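Heme-binding protein A / AI-2 binding protein A (Helicobacter pylori SS1, PDB 6OFQ) binds peptides such as STSA in the periplasm and probably delivers them to an ABC transporter for uptake. Local coordinates at residues A[44-49]-A[60-65]; A[121-126]-A[182-187]. All blocks are in the same frame, centred on the assembly; numbering follows the deposited sequence.

Contact 1: A[44-49]-A[60-65]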
loop_
_atom_site.group_PDB
_atom_site.type_symbol
_atom_site.label_atom_id
_atom_site.label_comp_id
_atom_site.label_asym_id
_atom_site.label_seq_id
_atom_site.Cartn_x
_atom_site.Cartn_y
_atom_site.Cartn_z
ATOM N N MET A 44 -2.203 -12.280 -8.095
ATOM C CA MET A 44 -0.806 -12.633 -7.984
ATOM C C MET A 44 0.102 -11.827 -8.952
ATOM O O MET A 44 1.290 -12.096 -8.982
ATOM C CB MET A 44 -0.602 -14.139 -8.193
ATOM C CG MET A 44 -1.223 -14.905 -7.036
ATOM S SD MET A 44 -0.321 -14.726 -5.485
ATOM C CE MET A 44 -1.621 -15.200 -4.349
ATOM N N ASP A 45 -0.465 -10.884 -9.664
ATOM C CA ASP A 45 0.325 -9.908 -10.457
ATOM C C ASP A 45 0.219 -8.561 -9.729
ATOM O O ASP A 45 -0.820 -7.911 -9.775
ATOM C CB ASP A 45 -0.201 -9.799 -11.899
ATOM C CG ASP A 45 0.558 -8.814 -12.748
ATOM O OD1 ASP A 45 1.396 -8.027 -12.245
ATOM O OD2 ASP A 45 0.415 -8.852 -13.996
ATOM N N PRO A 46 1.294 -8.142 -9.061
ATOM C CA PRO A 46 1.210 -6.943 -8.216
ATOM C C PRO A 46 0.994 -5.657 -8.964
ATOM O O PRO A 46 0.576 -4.667 -8.349
ATOM C CB PRO A 46 2.528 -6.921 -7.470
ATOM C CG PRO A 46 3.408 -7.592 -8.419
ATOM C CD PRO A 46 2.649 -8.699 -9.053
ATOM N N ALA A 47 1.263 -5.632 -10.283
ATOM C CA ALA A 47 0.954 -4.478 -11.082
ATOM C C ALA A 47 -0.519 -4.245 -11.299
ATOM O O ALA A 47 -0.889 -3.132 -11.614
ATOM C CB ALA A 47 1.685 -4.433 -12.413
ATOM N N LEU A 48 -1.359 -5.243 -11.034
ATOM C CA LEU A 48 -2.779 -5.100 -11.265
ATOM C C LEU A 48 -3.573 -4.673 -10.029
ATOM O O LEU A 48 -4.791 -4.461 -10.116
ATOM C CB LEU A 48 -3.316 -6.491 -11.714
ATOM C CG LEU A 48 -2.781 -6.934 -13.070
ATOM C CD1 LEU A 48 -3.454 -8.275 -13.374
ATOM C CD2 LEU A 48 -2.982 -5.969 -14.201
ATOM N N VAL A 49 -2.918 -4.630 -8.882
ATOM C CA VAL A 49 -3.597 -4.371 -7.596
ATOM C C VAL A 49 -2.840 -3.258 -6.877
ATOM O O VAL A 49 -1.730 -2.928 -7.277
ATOM C CB VAL A 49 -3.726 -5.677 -6.800
ATOM C CG1 VAL A 49 -4.741 -6.632 -7.417
ATOM C CG2 VAL A 49 -2.405 -6.344 -6.618
ATOM N N ASN A 60 6.740 -11.569 -1.373
ATOM C CA ASN A 60 7.630 -12.668 -1.094
ATOM C C ASN A 60 8.057 -13.463 -2.370
ATOM O O ASN A 60 9.068 -14.161 -2.307
ATOM C CB ASN A 60 6.887 -13.615 -0.147
ATOM C CG ASN A 60 6.898 -13.119 1.279
ATOM O OD1 ASN A 60 7.928 -13.190 1.928
ATOM N ND2 ASN A 60 5.762 -12.619 1.767
ATOM N N ILE A 61 7.265 -13.342 -3.419
ATOM C CA ILE A 61 7.427 -14.130 -4.652
ATOM C C ILE A 61 8.317 -13.376 -5.627
ATOM O O ILE A 61 9.136 -13.982 -6.373
ATOM C CB ILE A 61 6.031 -14.415 -5.243
ATOM C CG1 ILE A 61 5.309 -15.427 -4.333
ATOM C CG2 ILE A 61 6.129 -14.865 -6.696
ATOM C CD1 ILE A 61 3.825 -15.551 -4.658
ATOM N N TYR A 62 8.128 -12.058 -5.732
ATOM C CA TYR A 62 8.787 -11.269 -6.773
ATOM C C TYR A 62 9.878 -10.375 -6.176
ATOM O O TYR A 62 9.760 -9.929 -5.042
ATOM C CB TYR A 62 7.848 -10.316 -7.502
ATOM C CG TYR A 62 6.709 -10.993 -8.243
ATOM C CD1 TYR A 62 6.901 -11.543 -9.492
ATOM C CD2 TYR A 62 5.456 -11.115 -7.684
ATOM C CE1 TYR A 62 5.873 -12.121 -10.221
ATOM C CE2 TYR A 62 4.424 -11.666 -8.417
ATOM C CZ TYR A 62 4.630 -12.151 -9.691
ATOM O OH TYR A 62 3.553 -12.654 -10.399
ATOM N N ASP A 63 10.910 -10.104 -6.978
ATOM C CA ASP A 63 11.839 -9.019 -6.751
ATOM C C ASP A 63 11.669 -7.884 -7.707
ATOM O O ASP A 63 11.038 -7.977 -8.764
ATOM C CB ASP A 63 13.266 -9.513 -6.871
ATOM C CG ASP A 63 13.584 -10.538 -5.805
ATOM O OD1 ASP A 63 13.374 -10.255 -4.595
ATOM O OD2 ASP A 63 14.048 -11.653 -6.134
ATOM N N THR A 64 12.298 -6.788 -7.278
ATOM C CA THR A 64 12.355 -5.531 -8.007
ATOM C C THR A 64 13.828 -5.217 -8.375
ATOM O O THR A 64 14.740 -5.921 -7.950
ATOM C CB THR A 64 11.709 -4.389 -7.187
ATOM O OG1 THR A 64 12.020 -4.556 -5.804
ATOM C CG2 THR A 64 10.166 -4.380 -7.335
ATOM N N LEU A 65 14.043 -4.115 -9.102
ATOM C CA LEU A 65 15.433 -3.732 -9.457
ATOM C C LEU A 65 16.287 -3.342 -8.242
ATOM O O LEU A 65 17.464 -3.711 -8.096
ATOM C CB LEU A 65 15.425 -2.611 -10.473
ATOM C CG LEU A 65 14.939 -2.995 -11.879
ATOM C CD1 LEU A 65 14.878 -1.710 -12.692
ATOM C CD2 LEU A 65 15.963 -3.914 -12.562
#
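Tyr62 reaches across to the loop 44-49 and gives its phenol hydrogen to a backbone carbonyl: OH donates to Met44 O at 2.7 Å. The donor stands 22° off the carbonyl plane, with a C=O...donor angle of 150°, while the oxygen lies at the ring edge, near the plane of the ring. With CG anti to the carbonyl carbon (chi1 -61°), the ring is sent toward the loop.

Among apolar contacts, Pro46 meets the same ring obliquely, its CD lying 3.5 Å from Tyr62 CE2, with CG a little farther along the CE2-CD2 side. The preceding residue, Ile61, covers one ring face with CG2. Met44 SD and Ile61 CD1 touch loosely at 4.3 Å; side chains of strands 214-220 and 224-229 pack round both residues.

Within 44-49, Asp45 OD1 accepts from Ala47 N at 3.1 Å in an Asx turn. Asp45 OD2 turns to Tyr134 and Arg125.

A single strong polar bond in a buried setting thus fixes the reach of the tyrosine, giving its hydroxyl an acceptor and Met44 O a donor, and ties the loop after strand 32-37 to the C-terminal end of helix 52-61 in this type II periplasmic binding protein.

Contact 2: A[121-126]-A[182-187]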
loop_
_atom_site.group_PDB
_atom_site.type_symbol
_atom_site.label_atom_id
_atom_site.label_comp_id
_atom_site.label_asym_id
_atom_site.label_seq_id
_atom_site.Cartn_x
_atom_site.Cartn_y
_atom_site.Cartn_z
ATOM N N PHE A 121 9.773 -6.520 -20.432
ATOM C CA PHE A 121 8.392 -6.969 -20.414
ATOM C C PHE A 121 7.566 -6.377 -19.275
ATOM O O PHE A 121 6.460 -5.885 -19.449
ATOM C CB PHE A 121 8.396 -8.481 -20.214
ATOM C CG PHE A 121 7.002 -9.077 -19.971
ATOM C CD1 PHE A 121 5.995 -8.994 -20.911
ATOM C CD2 PHE A 121 6.700 -9.595 -18.726
ATOM C CE1 PHE A 121 4.739 -9.517 -20.685
ATOM C CE2 PHE A 121 5.407 -10.079 -18.486
ATOM C CZ PHE A 121 4.450 -9.995 -19.433
ATOM N N SER A 122 8.169 -6.361 -18.093
ATOM C CA SER A 122 7.454 -5.967 -16.877
ATOM C C SER A 122 7.034 -4.513 -16.871
ATOM O O SER A 122 5.986 -4.185 -16.349
ATOM C CB SER A 122 8.315 -6.312 -15.667
ATOM O OG SER A 122 8.541 -7.712 -15.560
ATOM N N PHE A 123 7.916 -3.667 -17.422
ATOM C CA PHE A 123 7.651 -2.238 -17.517
ATOM C C PHE A 123 6.873 -1.866 -18.767
ATOM O O PHE A 123 5.929 -1.107 -18.712
ATOM C CB PHE A 123 8.960 -1.421 -17.462
ATOM C CG PHE A 123 9.590 -1.271 -16.088
ATOM C CD1 PHE A 123 10.122 -2.349 -15.412
ATOM C CD2 PHE A 123 9.720 -0.020 -15.529
ATOM C CE1 PHE A 123 10.604 -2.230 -14.128
ATOM C CE2 PHE A 123 10.250 0.101 -14.288
ATOM C CZ PHE A 123 10.796 -0.964 -13.648
ATOM N N GLU A 124 7.330 -2.355 -19.936
ATOM C CA GLU A 124 6.735 -1.982 -21.198
ATOM C C GLU A 124 5.267 -2.379 -21.341
ATOM O O GLU A 124 4.493 -1.658 -21.963
ATOM C CB GLU A 124 7.481 -2.429 -22.436
ATOM C CG GLU A 124 8.851 -1.811 -22.608
ATOM C CD GLU A 124 9.543 -2.365 -23.866
ATOM O OE1 GLU A 124 9.290 -3.503 -24.299
ATOM O OE2 GLU A 124 10.447 -1.612 -24.278
ATOM N N ARG A 125 4.879 -3.445 -20.667
ATOM C CA ARG A 125 3.501 -3.835 -20.704
ATOM C C ARG A 125 2.591 -2.776 -20.111
ATOM O O ARG A 125 1.401 -2.699 -20.452
ATOM C CB ARG A 125 3.349 -5.168 -20.003
ATOM C CG ARG A 125 3.487 -5.112 -18.478
ATOM C CD ARG A 125 3.666 -6.486 -17.868
ATOM N NE ARG A 125 3.794 -6.430 -16.414
ATOM C CZ ARG A 125 2.977 -6.952 -15.517
ATOM N NH1 ARG A 125 1.908 -7.642 -15.884
ATOM N NH2 ARG A 125 3.258 -6.840 -14.225
ATOM N N GLN A 126 3.095 -2.002 -19.151
ATOM C CA GLN A 126 2.340 -0.936 -18.509
ATOM C C GLN A 126 2.452 0.353 -19.280
ATOM O O GLN A 126 1.492 1.130 -19.304
ATOM C CB GLN A 126 2.825 -0.776 -17.060
ATOM C CG GLN A 126 2.956 -2.099 -16.320
ATOM C CD GLN A 126 3.225 -1.986 -14.819
ATOM O OE1 GLN A 126 2.466 -1.273 -14.140
ATOM N NE2 GLN A 126 4.274 -2.653 -14.305
ATOM N N ASP A 182 6.107 -2.553 -5.380
ATOM C CA ASP A 182 5.570 -3.834 -5.798
ATOM C C ASP A 182 5.075 -3.835 -7.270
ATOM O O ASP A 182 5.239 -4.861 -7.936
ATOM C CB ASP A 182 4.439 -4.190 -4.858
ATOM C CG ASP A 182 4.900 -4.359 -3.427
ATOM O OD1 ASP A 182 5.078 -3.307 -2.788
ATOM O OD2 ASP A 182 5.115 -5.493 -2.976
ATOM N N PHE A 183 4.510 -2.732 -7.735
ATOM C CA PHE A 183 3.976 -2.721 -9.098
ATOM C C PHE A 183 5.030 -2.868 -10.160
ATOM O O PHE A 183 4.697 -3.154 -11.312
ATOM C CB PHE A 183 3.032 -1.523 -9.321
ATOM C CG PHE A 183 3.743 -0.215 -9.611
ATOM C CD1 PHE A 183 4.369 0.570 -8.654
ATOM C CD2 PHE A 183 3.796 0.257 -10.920
ATOM C CE1 PHE A 183 4.928 1.805 -8.921
ATOM C CE2 PHE A 183 4.346 1.492 -11.199
ATOM C CZ PHE A 183 4.980 2.253 -10.234
ATOM N N LEU A 184 6.286 -2.607 -9.782
ATOM C CA LEU A 184 7.409 -2.730 -10.693
ATOM C C LEU A 184 8.187 -4.002 -10.467
ATOM O O LEU A 184 9.371 -4.115 -10.847
ATOM C CB LEU A 184 8.280 -1.478 -10.626
ATOM C CG LEU A 184 7.547 -0.237 -11.080
ATOM C CD1 LEU A 184 8.439 0.988 -10.859
ATOM C CD2 LEU A 184 7.018 -0.313 -12.525
ATOM N N SER A 185 7.551 -5.005 -9.884
ATOM C CA SER A 185 8.086 -6.339 -9.828
ATOM C C SER A 185 8.436 -6.952 -11.194
ATOM O O SER A 185 7.789 -6.628 -12.200
ATOM C CB SER A 185 7.023 -7.213 -9.178
ATOM O OG SER A 185 6.826 -6.972 -7.807
ATOM N N ILE A 186 9.466 -7.775 -11.172
ATOM C CA ILE A 186 9.935 -8.408 -12.414
ATOM C C ILE A 186 9.267 -9.778 -12.624
ATOM O O ILE A 186 9.545 -10.693 -11.855
ATOM C CB ILE A 186 11.453 -8.505 -12.453
ATOM C CG1 ILE A 186 12.133 -7.132 -12.227
ATOM C CG2 ILE A 186 11.906 -9.069 -13.797
ATOM C CD1 ILE A 186 11.597 -5.980 -13.046
ATOM N N LEU A 187 8.403 -9.799 -13.641
ATOM C CA LEU A 187 7.784 -11.077 -14.046
ATOM C C LEU A 187 8.606 -11.672 -15.171
ATOM O O LEU A 187 9.511 -11.024 -15.704
ATOM C CB LEU A 187 6.382 -10.796 -14.554
ATOM C CG LEU A 187 5.291 -10.625 -13.496
ATOM C CD1 LEU A 187 5.532 -9.454 -12.548
ATOM C CD2 LEU A 187 3.929 -10.519 -14.149
HETATM O O HOH W 1 5.420 -5.393 -12.946
#
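Ser122 and Leu187 are joined by a hydrogen bond in which Leu187 N gives its hydrogen to Ser122 OG at 2.8 Å. The serine OG lies beside its own backbone N (chi1 -63°) and also bonds to Asp118 O one turn back, so the hydroxyl links the helix to the loop.

Gln126 makes the second direct bond: NE2 donates to Phe183 O at 3.1 Å and, almost straight at 172°, to Ser122 O. Both acceptors lie close to its amide plane, which fixes the rotation of the amide. Ser122 O also takes Arg125 NE, which arrives from the opposite face of the carbonyl plane. A water accepts from Arg125 NH2 at 2.9 Å and donates to Phe183 O, already bonded to Gln126, and to Ser185 O. Arg125 NH1 is paired with Asp45.

Outside this polar core, Leu187 CD2 lies over one face of the Arg125 guanidinium, 3.7 Å from NH2, and Leu187 CB meets the edge of the Phe121 ring. Leu184 CD2 makes a CH-pi contact with Phe123, 4.0 Å from the ring centroid and over its face; Ile186 CD1 meets the edge of that ring. Gln126 OE1 lies at the edge of Phe183, whose ring plane is 80° from the amide.

This is helix-to-loop packing within the family 5 solute-binding region, held by side-chain-to-backbone bonds: loop 182-187 runs along helix 116-127, with helices 142-147 and 149-152 packing on Phe183 and Leu184, helix 189-197 on Phe121, and Phe166 of strand 163-168 meeting Phe123.

Contacts 1 and 2 are neighbours in one buried region, their centres about 8 Å apart. A salt bridge joins the loop of contact 1 to the helix of contact 2: Asp45 OD2 lies 2.7 Å from Arg125 NH1, and the same guanidinium, through NH2, holds the water of contact 2. The second segments probably share a backbone hydrogen bond, Asp63 O to Ile186 N at 2.9 Å. Two packing contacts add to this, with Pro46 CG 3.3 Å from Asp182 O and Ala47 CB 3.4 Å from Arg125 NH2. Segment 182-187 thus touches all three other segments, and together the two contacts join four segments of the chain.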